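Long-range contacts in serine protease inhibitor 1 (Coprinopsis cinerea, PDB 3VWC), which probably inhibits serine endopeptidases, as a small beta-trefoil protein of the I66 family of peptidase inhibitors: residues K31-L36 with Q118-R123; S11-L16 with Y135-L140; G15-R20 with L36-N41. All coordinates share one frame; numbering follows the deposited sequence.

Contact 1: residues K31-L36 with Q118-R123; sequences KRIRVL and QQVEVR
The side chain of Gln-119 lies across the stem of Arg-32, the two chains crossing at about a right angle, so that the amide lies against CG and CD of Arg-32 and its near end comes over one face of the guanidinium, the planes 18° apart. Because CG of Gln-119 stands anti to the backbone N (chi1 -170°) and the chain is extended beyond it, the amide is carried alongside the neighbouring strand to Arg-32. On the way CG passes 3.3 Å from Ile-33 O, an oxygen that already accepts a backbone bond. Arg-32 is modelled in two conformers, so this overlap is only tentative.

Next to this overlap the backbones pair in antiparallel fashion at a single bridge, where Arg-34 faces Gln-119 as a non-hydrogen-bonded pair with their CA atoms 4.2 Å apart. The two bonds that bracket it run from Val-120 N to Ile-33 O at 2.8 Å and from Val-35 N to Gln-118 O at 3.0 Å. Arg-34 CA also brings its hydrogen toward Gln-118 O, a CA-H...O contact of 3.3 Å. In the beta-trefoil this bridge fastens the segment leading into strand 121-123 to strand 31-35, itself flanked by strands 18-19 and 70-73.

On the buried side, Ile-33 CG2 meets Val-120 CG2 at 4.1 Å. Both side chains also touch Val-18 and Leu-71, which join them to the apolar packing of the flanking strands. Arg-34 turns its guanidinium elsewhere: NH1 bonds to Leu-117 O, just ahead of the bridging residues. Further along, Arg-123 holds Glu-121 side-on, NE and NH2 both donating to OE1, with that oxygen close to the guanidinium plane.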
loop_
_atom_site.group_PDB
_atom_site.type_symbol
_atom_site.label_atom_id
_atom_site.label_comp_id
_atom_site.label_asym_id
_atom_site.label_seq_id
_atom_site.Cartn_x
_atom_site.Cartn_y
_atom_site.Cartn_z
ATOM N N LYS A 31 -3.495 12.429 4.268
ATOM C CA LYS A 31 -4.084 12.349 2.942
ATOM C C LYS A 31 -4.407 10.903 2.616
ATOM O O LYS A 31 -3.568 9.996 2.847
ATOM C CB LYS A 31 -3.149 12.926 1.890
ATOM C CG LYS A 31 -2.853 14.443 2.094
ATOM C CD LYS A 31 -4.089 15.263 1.705
ATOM C CE LYS A 31 -3.835 16.757 2.043
ATOM N NZ LYS A 31 -4.169 17.099 3.483
ATOM N N ARG A 32 -5.556 10.662 1.983
ATOM C CA ARG A 32 -5.952 9.274 1.685
ATOM C C ARG A 32 -5.067 8.678 0.612
ATOM O O ARG A 32 -4.790 9.302 -0.430
ATOM C CB ARG A 32 -7.404 9.212 1.216
ATOM C CG ARG A 32 -8.436 9.379 2.322
ATOM C CD ARG A 32 -9.864 9.361 1.699
ATOM N NE ARG A 32 -10.871 9.750 2.678
ATOM C CZ ARG A 32 -12.183 9.484 2.602
ATOM N NH1 ARG A 32 -12.717 8.736 1.608
ATOM N NH2 ARG A 32 -12.948 9.888 3.599
ATOM N N ILE A 33 -4.689 7.421 0.859
ATOM C CA ILE A 33 -4.112 6.613 -0.193
ATOM C C ILE A 33 -5.222 5.873 -0.894
ATOM O O ILE A 33 -6.083 5.312 -0.253
ATOM C CB ILE A 33 -3.037 5.622 0.348
ATOM C CG1 ILE A 33 -1.849 6.367 1.005
ATOM C CG2 ILE A 33 -2.553 4.719 -0.801
ATOM C CD1 ILE A 33 -1.163 7.356 0.116
ATOM N N ARG A 34 -5.254 6.007 -2.214
ATOM C CA ARG A 34 -6.428 5.559 -2.982
ATOM C C ARG A 34 -6.062 4.597 -4.120
ATOM O O ARG A 34 -4.924 4.572 -4.609
ATOM C CB ARG A 34 -7.194 6.751 -3.553
ATOM C CG ARG A 34 -7.449 7.895 -2.585
ATOM C CD ARG A 34 -7.934 9.116 -3.391
ATOM N NE ARG A 34 -8.092 10.286 -2.537
ATOM C CZ ARG A 34 -9.248 10.663 -2.013
ATOM N NH1 ARG A 34 -10.337 9.915 -2.185
ATOM N NH2 ARG A 34 -9.330 11.790 -1.309
ATOM N N VAL A 35 -7.075 3.887 -4.644
ATOM C CA VAL A 35 -6.917 3.370 -5.992
ATOM C C VAL A 35 -7.218 4.474 -7.002
ATOM O O VAL A 35 -8.146 5.255 -6.804
ATOM C CB VAL A 35 -7.759 2.112 -6.274
ATOM C CG1 VAL A 35 -7.072 0.844 -5.669
ATOM C CG2 VAL A 35 -9.181 2.286 -5.805
ATOM N N LEU A 36 -6.349 4.612 -7.993
ATOM C CA LEU A 36 -6.365 5.810 -8.872
ATOM C C LEU A 36 -6.940 5.506 -10.243
ATOM O O LEU A 36 -6.636 4.476 -10.806
ATOM C CB LEU A 36 -4.931 6.346 -9.021
ATOM C CG LEU A 36 -4.312 6.766 -7.673
ATOM C CD1 LEU A 36 -2.838 7.134 -7.804
ATOM C CD2 LEU A 36 -5.067 7.960 -7.056
ATOM N N GLN A 118 -11.317 5.381 -4.375
ATOM C CA GLN A 118 -11.690 4.836 -3.076
ATOM C C GLN A 118 -10.419 4.597 -2.258
ATOM O O GLN A 118 -9.401 4.153 -2.823
ATOM C CB GLN A 118 -12.475 3.535 -3.254
ATOM C CG GLN A 118 -13.052 3.044 -1.926
ATOM C CD GLN A 118 -14.029 1.904 -2.096
ATOM O OE1 GLN A 118 -14.761 1.849 -3.111
ATOM N NE2 GLN A 118 -14.120 1.049 -1.106
ATOM N N GLN A 119 -10.520 4.805 -0.931
ATOM C CA GLN A 119 -9.335 4.691 -0.026
ATOM C C GLN A 119 -8.931 3.239 0.236
ATOM O O GLN A 119 -9.781 2.369 0.453
ATOM C CB GLN A 119 -9.611 5.397 1.294
ATOM C CG GLN A 119 -8.352 5.507 2.146
ATOM C CD GLN A 119 -8.503 6.401 3.350
ATOM O OE1 GLN A 119 -7.502 6.745 4.005
ATOM N NE2 GLN A 119 -9.710 6.818 3.633
ATOM N N VAL A 120 -7.623 2.995 0.247
ATOM C CA VAL A 120 -7.092 1.697 0.647
ATOM C C VAL A 120 -7.342 1.478 2.139
ATOM O O VAL A 120 -7.278 2.404 2.950
ATOM C CB VAL A 120 -5.591 1.670 0.315
ATOM C CG1 VAL A 120 -4.944 0.360 0.813
ATOM C CG2 VAL A 120 -5.380 1.796 -1.191
ATOM N N GLU A 121 -7.726 0.246 2.471
ATOM C CA GLU A 121 -8.068 -0.134 3.835
ATOM C C GLU A 121 -6.858 -0.799 4.499
ATOM O O GLU A 121 -5.962 -1.250 3.815
ATOM C CB GLU A 121 -9.295 -1.050 3.868
ATOM C CG GLU A 121 -10.461 -0.286 3.222
ATOM C CD GLU A 121 -11.800 -1.002 3.270
ATOM O OE1 GLU A 121 -11.858 -2.175 3.689
ATOM O OE2 GLU A 121 -12.788 -0.368 2.832
ATOM N N VAL A 122 -6.865 -0.841 5.828
ATOM C CA VAL A 122 -5.875 -1.594 6.589
ATOM C C VAL A 122 -6.561 -2.465 7.601
ATOM O O VAL A 122 -7.215 -1.982 8.512
ATOM C CB VAL A 122 -4.872 -0.663 7.283
ATOM C CG1 VAL A 122 -3.775 -1.470 7.968
ATOM C CG2 VAL A 122 -4.258 0.350 6.298
ATOM N N ARG A 123 -6.463 -3.780 7.407
ATOM C CA ARG A 123 -7.305 -4.762 8.146
ATOM C C ARG A 123 -6.490 -6.021 8.404
ATOM O O ARG A 123 -5.602 -6.335 7.629
ATOM C CB ARG A 123 -8.463 -5.258 7.240
ATOM C CG ARG A 123 -9.434 -4.244 6.693
ATOM C CD ARG A 123 -10.632 -5.041 6.167
ATOM N NE ARG A 123 -11.214 -4.505 4.945
ATOM C CZ ARG A 123 -11.942 -5.228 4.085
ATOM N NH1 ARG A 123 -12.176 -6.514 4.318
ATOM N NH2 ARG A 123 -12.479 -4.664 3.011
#

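Contact 2: residues S11-L16 with Y135-L140; sequences SKVNGL and YPATEL
This is a loop-to-loop packing contact in the beta-trefoil, where the loop after strand 5-11 meets the 3-10 segment 137-139 that leads into strand 141-145. One direct backbone bond crosses it, from Lys-12 N to Leu-140 O at 3.0 Å; it is nearly straight at the hydrogen (169°). Leu-140 O receives a second donor, a water that also pairs with Ser-11 OG at 2.8 Å, giving the two segments a solvent-mediated link beside the direct one. The same hydroxyl accepts from Val-13 N, closing an ST turn, and Ser-11 thus serves both its own loop and the water bridge.

Apolar atoms fill in around these bonds. Val-13 sends CG2 over the start of the 3-10 segment, where it comes within 3.4 Å of Thr-138 CA, a notably tight carbon pair, and within 3.5 Å of Ala-137 O. With CG1 anti to the backbone N (chi1 171°), CG2 is the branch left to face the 3-10 turn. Ala-137 CB in turn rests near the backbone of Lys-12. Only the base of the lysine takes part: CG lies 3.6 Å from Leu-140 CB, while bends at chi2 and chi3 lead the amine away.

Strands 5-11 and 141-145 are antiparallel neighbours in the sheet, and the contact continues their pairing into the adjoining loops. Lys-12 and Leu-140 both lean on Val-96 of strand 96-101, while Thr-138 reaches Val-109 of strand 107-109.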
loop_
_atom_site.group_PDB
_atom_site.type_symbol
_atom_site.label_atom_id
_atom_site.label_comp_id
_atom_site.label_asym_id
_atom_site.label_seq_id
_atom_site.Cartn_x
_atom_site.Cartn_y
_atom_site.Cartn_z
ATOM N N SER A 11 -2.840 -2.485 -7.528
ATOM C CA SER A 11 -3.691 -3.486 -6.871
ATOM C C SER A 11 -4.004 -4.666 -7.771
ATOM O O SER A 11 -4.394 -4.482 -8.900
ATOM C CB SER A 11 -4.995 -2.830 -6.455
ATOM O OG SER A 11 -5.972 -3.802 -6.041
ATOM N N LYS A 12 -3.867 -5.896 -7.269
ATOM C CA LYS A 12 -4.205 -7.055 -8.066
ATOM C C LYS A 12 -5.709 -7.178 -8.314
ATOM O O LYS A 12 -6.122 -7.902 -9.214
ATOM C CB LYS A 12 -3.683 -8.330 -7.383
ATOM C CG LYS A 12 -2.145 -8.531 -7.518
ATOM C CD LYS A 12 -1.728 -9.097 -8.886
ATOM C CE LYS A 12 -1.829 -10.587 -8.908
ATOM N NZ LYS A 12 -1.698 -11.037 -10.321
ATOM N N VAL A 13 -6.524 -6.478 -7.517
ATOM C CA VAL A 13 -8.001 -6.505 -7.711
ATOM C C VAL A 13 -8.363 -5.982 -9.097
ATOM O O VAL A 13 -9.249 -6.533 -9.775
ATOM C CB VAL A 13 -8.698 -5.562 -6.700
ATOM C CG1 VAL A 13 -10.230 -5.392 -7.036
ATOM C CG2 VAL A 13 -8.532 -6.163 -5.353
ATOM N N ASN A 14 -7.745 -4.893 -9.494
ATOM C CA ASN A 14 -8.278 -4.140 -10.642
ATOM C C ASN A 14 -7.191 -3.641 -11.564
ATOM O O ASN A 14 -7.473 -3.064 -12.618
ATOM C CB ASN A 14 -9.201 -3.023 -10.146
ATOM C CG ASN A 14 -8.578 -2.224 -9.024
ATOM O OD1 ASN A 14 -7.392 -1.982 -9.044
ATOM N ND2 ASN A 14 -9.377 -1.861 -8.029
ATOM N N GLY A 15 -5.931 -3.844 -11.178
ATOM C CA GLY A 15 -4.788 -3.363 -11.955
ATOM C C GLY A 15 -4.518 -1.877 -11.824
ATOM O O GLY A 15 -3.571 -1.362 -12.438
ATOM N N LEU A 16 -5.320 -1.189 -11.020
ATOM C CA LEU A 16 -5.195 0.278 -10.864
ATOM C C LEU A 16 -4.009 0.637 -9.952
ATOM O O LEU A 16 -3.656 -0.117 -9.031
ATOM C CB LEU A 16 -6.482 0.864 -10.308
ATOM C CG LEU A 16 -7.680 0.736 -11.265
ATOM C CD1 LEU A 16 -8.956 1.265 -10.662
ATOM C CD2 LEU A 16 -7.358 1.347 -12.643
ATOM N N TYR A 135 -3.755 -15.880 -1.123
ATOM C CA TYR A 135 -4.415 -14.665 -0.690
ATOM C C TYR A 135 -5.434 -14.238 -1.739
ATOM O O TYR A 135 -5.202 -14.367 -2.944
ATOM C CB TYR A 135 -3.352 -13.588 -0.560
ATOM C CG TYR A 135 -2.418 -13.814 0.586
ATOM C CD1 TYR A 135 -2.668 -13.205 1.818
ATOM C CD2 TYR A 135 -1.294 -14.661 0.472
ATOM C CE1 TYR A 135 -1.781 -13.384 2.893
ATOM C CE2 TYR A 135 -0.441 -14.868 1.539
ATOM C CZ TYR A 135 -0.724 -14.280 2.757
ATOM O OH TYR A 135 0.117 -14.452 3.829
ATOM N N PRO A 136 -6.533 -13.647 -1.291
ATOM C CA PRO A 136 -7.417 -12.970 -2.239
ATOM C C PRO A 136 -6.731 -11.764 -2.896
ATOM O O PRO A 136 -5.849 -11.122 -2.285
ATOM C CB PRO A 136 -8.592 -12.503 -1.362
ATOM C CG PRO A 136 -7.920 -12.290 0.000
ATOM C CD PRO A 136 -6.904 -13.409 0.121
ATOM N N ALA A 137 -7.159 -11.405 -4.111
ATOM C CA ALA A 137 -6.522 -10.318 -4.820
ATOM C C ALA A 137 -6.602 -8.978 -4.082
ATOM O O ALA A 137 -5.757 -8.066 -4.343
ATOM C CB ALA A 137 -7.169 -10.154 -6.229
ATOM N N THR A 138 -7.631 -8.863 -3.230
ATOM C CA THR A 138 -7.841 -7.675 -2.405
ATOM C C THR A 138 -6.632 -7.357 -1.504
ATOM O O THR A 138 -6.489 -6.225 -1.030
ATOM C CB THR A 138 -9.029 -7.913 -1.503
ATOM O OG1 THR A 138 -8.728 -9.106 -0.763
ATOM C CG2 THR A 138 -10.304 -8.082 -2.359
ATOM N N GLU A 139 -5.738 -8.321 -1.298
ATOM C CA GLU A 139 -4.632 -8.161 -0.342
ATOM C C GLU A 139 -3.280 -8.235 -1.030
ATOM O O GLU A 139 -2.257 -8.182 -0.368
ATOM C CB GLU A 139 -4.708 -9.272 0.735
ATOM C CG GLU A 139 -6.074 -9.233 1.452
ATOM C CD GLU A 139 -6.226 -10.317 2.492
ATOM O OE1 GLU A 139 -5.500 -11.348 2.339
ATOM O OE2 GLU A 139 -7.115 -10.208 3.348
ATOM N N LEU A 140 -3.293 -8.253 -2.373
ATOM C CA LEU A 140 -2.064 -8.401 -3.172
ATOM C C LEU A 140 -1.773 -7.160 -4.017
ATOM O O LEU A 140 -2.698 -6.564 -4.612
ATOM C CB LEU A 140 -2.202 -9.644 -4.076
ATOM C CG LEU A 140 -2.368 -10.955 -3.258
ATOM C CD1 LEU A 140 -2.626 -12.019 -4.313
ATOM C CD2 LEU A 140 -1.098 -11.298 -2.442
HETATM O O HOH W 1 -5.086 -5.259 -3.858
#

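Contact 3: residues G15-R20 with L36-N41; sequences GLHVGR and LPEDNN
Antiparallel pairing of strands 18-19 and 31-35, consecutive in this beta-trefoil, is continued by Leu-36, from which the loop to Asn-41 turns back toward 15-20. The direct bond runs from Leu-36 N to His-17 O at 2.8 Å. In the other direction the backbones meet through a water: it accepts from His-17 N at 2.8 Å and lies 2.9 Å from Leu-36 O. Glu-38 OE1 is also 2.7 Å from this water. With further acceptors nearby, the water's protons are probably shared among them.

Leu-36 accounts for most of the apolar contact. With CG anti to the carbonyl carbon (chi1 -61°) and the chain extended at chi2, the methyls reach the backbone of Gly-19 and Arg-20: CD1 settles 3.6 Å from Gly-19 N, and CD2 packs near Gly-19 O and the carbonyl carbon of Arg-20. The glycine offers no side chain, and its backbone lies open to the leucine. The guanidinium of Arg-20 belongs to other partners, with a salt bridge to Glu-24.

A type I turn from Pro-37 to Asn-40, closed by Asn-40 N bonding to Pro-37 O, reverses the loop and brings Glu-38 and Asn-41 round to His-17. The carboxylate of Glu-38 approaches the imidazole obliquely, the two planes 39° apart. Asn-41 comes over one face of the ring, offset toward the rim and with its amide plane inclined at 49°, placing OD1 3.6 Å from His-17 CG.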
loop_
_atom_site.group_PDB
_atom_site.type_symbol
_atom_site.label_atom_id
_atom_site.label_comp_id
_atom_site.label_asym_id
_atom_site.label_seq_id
_atom_site.Cartn_x
_atom_site.Cartn_y
_atom_site.Cartn_z
ATOM N N GLY A 15 -5.931 -3.844 -11.178
ATOM C CA GLY A 15 -4.788 -3.363 -11.955
ATOM C C GLY A 15 -4.518 -1.877 -11.824
ATOM O O GLY A 15 -3.571 -1.362 -12.438
ATOM N N LEU A 16 -5.320 -1.189 -11.020
ATOM C CA LEU A 16 -5.195 0.278 -10.864
ATOM C C LEU A 16 -4.009 0.637 -9.952
ATOM O O LEU A 16 -3.656 -0.117 -9.031
ATOM C CB LEU A 16 -6.482 0.864 -10.308
ATOM C CG LEU A 16 -7.680 0.736 -11.265
ATOM C CD1 LEU A 16 -8.956 1.265 -10.662
ATOM C CD2 LEU A 16 -7.358 1.347 -12.643
ATOM N N HIS A 17 -3.320 1.718 -10.274
ATOM C CA HIS A 17 -2.278 2.234 -9.404
ATOM C C HIS A 17 -2.878 2.617 -8.077
ATOM O O HIS A 17 -4.024 3.071 -7.995
ATOM C CB HIS A 17 -1.585 3.444 -10.038
ATOM C CG HIS A 17 -0.689 3.092 -11.188
ATOM N ND1 HIS A 17 0.672 3.312 -11.163
ATOM C CD2 HIS A 17 -0.948 2.449 -12.345
ATOM C CE1 HIS A 17 1.198 2.880 -12.297
ATOM N NE2 HIS A 17 0.237 2.335 -13.021
ATOM N N VAL A 18 -2.073 2.480 -7.040
ATOM C CA VAL A 18 -2.363 2.949 -5.699
ATOM C C VAL A 18 -1.515 4.198 -5.374
ATOM O O VAL A 18 -0.325 4.235 -5.712
ATOM C CB VAL A 18 -2.000 1.786 -4.754
ATOM C CG1 VAL A 18 -2.148 2.183 -3.298
ATOM C CG2 VAL A 18 -2.856 0.562 -5.111
ATOM N N GLY A 19 -2.124 5.229 -4.788
ATOM C CA GLY A 19 -1.325 6.388 -4.393
ATOM C C GLY A 19 -2.226 7.591 -4.201
ATOM O O GLY A 19 -3.333 7.465 -3.659
ATOM N N ARG A 20 -1.746 8.771 -4.610
ATOM C CA ARG A 20 -2.435 10.011 -4.323
ATOM C C ARG A 20 -2.778 10.689 -5.627
ATOM O O ARG A 20 -1.979 10.691 -6.565
ATOM C CB ARG A 20 -1.566 10.876 -3.402
ATOM C CG ARG A 20 -1.478 10.368 -1.974
ATOM C CD ARG A 20 -0.300 10.959 -1.179
ATOM N NE ARG A 20 -0.511 12.405 -0.942
ATOM C CZ ARG A 20 0.395 13.208 -0.385
ATOM N NH1 ARG A 20 1.589 12.758 -0.021
ATOM N NH2 ARG A 20 0.113 14.504 -0.232
ATOM N N LEU A 36 -6.349 4.612 -7.993
ATOM C CA LEU A 36 -6.365 5.810 -8.872
ATOM C C LEU A 36 -6.940 5.506 -10.243
ATOM O O LEU A 36 -6.636 4.476 -10.806
ATOM C CB LEU A 36 -4.931 6.346 -9.021
ATOM C CG LEU A 36 -4.312 6.766 -7.673
ATOM C CD1 LEU A 36 -2.838 7.134 -7.804
ATOM C CD2 LEU A 36 -5.067 7.960 -7.056
ATOM N N PRO A 37 -7.679 6.472 -10.835
ATOM C CA PRO A 37 -7.946 6.357 -12.270
ATOM C C PRO A 37 -6.651 6.317 -13.087
ATOM O O PRO A 37 -5.655 6.965 -12.712
ATOM C CB PRO A 37 -8.704 7.658 -12.584
ATOM C CG PRO A 37 -9.159 8.223 -11.268
ATOM C CD PRO A 37 -8.060 7.786 -10.300
ATOM N N GLU A 38 -6.667 5.580 -14.199
ATOM C CA GLU A 38 -5.592 5.610 -15.181
ATOM C C GLU A 38 -5.209 7.037 -15.575
ATOM O O GLU A 38 -4.035 7.338 -15.774
ATOM C CB GLU A 38 -5.985 4.819 -16.432
ATOM C CG GLU A 38 -5.870 3.290 -16.296
ATOM C CD GLU A 38 -4.481 2.799 -15.858
ATOM O OE1 GLU A 38 -4.238 2.682 -14.632
ATOM O OE2 GLU A 38 -3.669 2.432 -16.738
ATOM N N ASP A 39 -6.203 7.914 -15.676
ATOM C CA ASP A 39 -5.950 9.281 -16.118
ATOM C C ASP A 39 -5.650 10.255 -14.990
ATOM O O ASP A 39 -5.593 11.468 -15.207
ATOM C CB ASP A 39 -7.103 9.789 -17.008
ATOM C CG ASP A 39 -8.329 10.237 -16.206
ATOM O OD1 ASP A 39 -8.429 9.940 -14.994
ATOM O OD2 ASP A 39 -9.214 10.885 -16.808
ATOM N N ASN A 40 -5.418 9.727 -13.794
ATOM C CA ASN A 40 -5.150 10.558 -12.640
ATOM C C ASN A 40 -4.298 9.797 -11.619
ATOM O O ASN A 40 -4.771 9.521 -10.503
ATOM C CB ASN A 40 -6.477 11.029 -12.019
ATOM C CG ASN A 40 -6.281 12.027 -10.893
ATOM O OD1 ASN A 40 -7.199 12.273 -10.099
ATOM N ND2 ASN A 40 -5.086 12.609 -10.815
ATOM N N ASN A 41 -3.080 9.425 -12.036
ATOM C CA ASN A 41 -2.146 8.605 -11.239
ATOM C C ASN A 41 -0.649 8.943 -11.415
ATOM O O ASN A 41 0.239 8.211 -10.924
ATOM C CB ASN A 41 -2.378 7.104 -11.502
ATOM C CG ASN A 41 -1.940 6.661 -12.895
ATOM O OD1 ASN A 41 -2.250 5.546 -13.317
ATOM N ND2 ASN A 41 -1.189 7.510 -13.595
HETATM O O HOH W 2 -4.252 3.608 -12.142
#

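From the N terminus, the loop after strand 5-11 is the common root of contacts 2 and 3, which share Gly-15 and Leu-16. Contact 3 closes the short loop, tying strand 18-19 to the turn that follows strand 31-35. Contact 1 starts on that second strand and closes a long one, bringing in the approach to strand 121-123; it shares Leu-36 with contact 3, and their segments alternate, so the two loops cross. Contact 2 spans the widest interval, joining the region after the first strand to the lead-in of the last, strand 141-145, with contact 1 nested inside. Arg-34 and Gly-19 pair where contacts 1 and 3 meet.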